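Local coordinates for uncharacterized protein SAV2460 (Streptomyces avermitilis, PDB 2QNG), which is of uncharacterized function but binds calcium ions through a TerD domain of the CAPAB/TerDEXZ family, at residues 70-73 against 74-77. Sequence-based numbering, arbitrary orientation.
Sequences VVHF and DSRS
His72 and Ser75 close a type I beta turn that follows edge strand 69-71. They form an antiparallel hydrogen-bonded pair with two backbone bonds. His72 N reaches Ser75 O at 3.1 Å, and Ser75 N returns to His72 O at 2.9 Å, with its N above the carbonyl plane. The tight part lies on the side of the His72 ring. Ser75 CB sits over one face of this ring, nearest CE1 at 3.4 Å, in a CH-pi contact. With chi1 at 54°, CG of His72 lies between the backbone N and the carbonyl carbon, which folds the ring back over the turn. There ND1 accepts a hydrogen bond from Asp74 N at 3.1 Å. The bond is moderately bent, and the donor lies 15° out of the ring plane. Ser75 OG donates to Val70 O at 2.7 Å. A water donates to the same oxygen and to Arg76 O, linking strand 69-71 to the chain after the turn. Away from the ring, buried Val71 meets Ser77, CG2 to CB 3.9 Å, and Ser77 OG turns to Asp79 N. Replacing His72 with alanine is likely to leave the Asp74 amide without this acceptor and Ser75 CB without the ring face it packs on.

Phe73, Asp74 and Arg76 are exposed, and the contact is looser round them. Asp74 CB stands 4.1 Å from the Phe73 ring centroid, over its face. Phe73 also touches Asp52, a ligand of one calcium ion, so the turn borders that site. Because ND1 is an acceptor, the proton of a neutral His72 ring would be expected on NE2.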
loop_
_atom_site.group_PDB
_atom_site.type_symbol
_atom_site.label_atom_id
_atom_site.label_comp_id
_atom_site.label_asym_id
_atom_site.label_seq_id
_atom_site.Cartn_x
_atom_site.Cartn_y
_atom_site.Cartn_z
ATOM N N VAL A 70 4.468 10.359 -3.281
ATOM C CA VAL A 70 4.374 8.977 -2.847
ATOM C C VAL A 70 5.295 8.709 -1.659
ATOM O O VAL A 70 6.336 9.370 -1.498
ATOM C CB VAL A 70 4.709 7.975 -3.985
ATOM C CG1 VAL A 70 3.798 8.183 -5.187
ATOM C CG2 VAL A 70 6.132 8.081 -4.404
ATOM N N VAL A 71 4.877 7.743 -0.836
ATOM C CA VAL A 71 5.632 7.348 0.363
ATOM C C VAL A 71 5.913 5.859 0.278
ATOM O O VAL A 71 5.011 5.054 0.018
ATOM C CB VAL A 71 4.845 7.635 1.667
ATOM C CG1 VAL A 71 5.695 7.310 2.909
ATOM C CG2 VAL A 71 4.420 9.114 1.703
ATOM N N HIS A 72 7.184 5.524 0.474
ATOM C CA HIS A 72 7.634 4.136 0.535
ATOM C C HIS A 72 9.006 4.150 1.198
ATOM O O HIS A 72 9.464 5.206 1.671
ATOM C CB HIS A 72 7.652 3.476 -0.862
ATOM C CG HIS A 72 8.439 4.235 -1.894
ATOM N ND1 HIS A 72 9.811 4.406 -1.827
ATOM C CD2 HIS A 72 8.036 4.878 -3.015
ATOM C CE1 HIS A 72 10.216 5.112 -2.870
ATOM N NE2 HIS A 72 9.159 5.402 -3.611
ATOM N N PHE A 73 9.638 2.990 1.276
ATOM C CA PHE A 73 10.848 2.876 2.117
ATOM C C PHE A 73 11.966 3.855 1.689
ATOM O O PHE A 73 12.834 4.211 2.501
ATOM C CB PHE A 73 11.351 1.428 2.128
ATOM C CG PHE A 73 12.182 1.090 0.953
ATOM C CD1 PHE A 73 13.568 1.131 1.044
ATOM C CD2 PHE A 73 11.582 0.754 -0.268
ATOM C CE1 PHE A 73 14.358 0.831 -0.063
ATOM C CE2 PHE A 73 12.361 0.457 -1.394
ATOM C CZ PHE A 73 13.755 0.503 -1.283
ATOM N N ASP A 74 11.941 4.298 0.443
ATOM C CA ASP A 74 12.950 5.239 -0.017
ATOM C C ASP A 74 12.408 6.637 -0.332
ATOM O O ASP A 74 13.050 7.423 -1.031
ATOM C CB ASP A 74 13.696 4.663 -1.235
ATOM C CG ASP A 74 15.085 5.235 -1.382
ATOM O OD1 ASP A 74 15.798 5.359 -0.356
ATOM O OD2 ASP A 74 15.456 5.568 -2.535
ATOM N N SER A 75 11.232 6.961 0.201
ATOM C CA SER A 75 10.599 8.238 -0.094
ATOM C C SER A 75 9.730 8.650 1.091
ATOM O O SER A 75 8.631 8.158 1.222
ATOM C CB SER A 75 9.745 8.118 -1.356
ATOM O OG SER A 75 9.075 9.332 -1.653
ATOM N N ARG A 76 10.253 9.503 1.978
ATOM C CA ARG A 76 9.478 10.055 3.111
ATOM C C ARG A 76 8.416 11.031 2.672
ATOM O O ARG A 76 8.595 11.730 1.692
ATOM C CB ARG A 76 10.406 10.786 4.106
ATOM C CG ARG A 76 11.383 9.839 4.805
ATOM C CD ARG A 76 12.541 10.540 5.516
ATOM N NE ARG A 76 12.130 11.438 6.601
ATOM C CZ ARG A 76 12.047 11.086 7.894
ATOM N NH1 ARG A 76 12.297 9.838 8.267
ATOM N NH2 ARG A 76 11.706 11.990 8.821
ATOM N N SER A 77 7.315 11.075 3.442
ATOM C CA SER A 77 6.307 12.111 3.231
ATOM C C SER A 77 6.921 13.493 3.447
ATOM O O SER A 77 7.752 13.667 4.325
ATOM C CB SER A 77 5.196 11.953 4.262
ATOM O OG SER A 77 4.380 13.107 4.264
HETATM O O HOH W 1 7.047 11.880 -0.542
#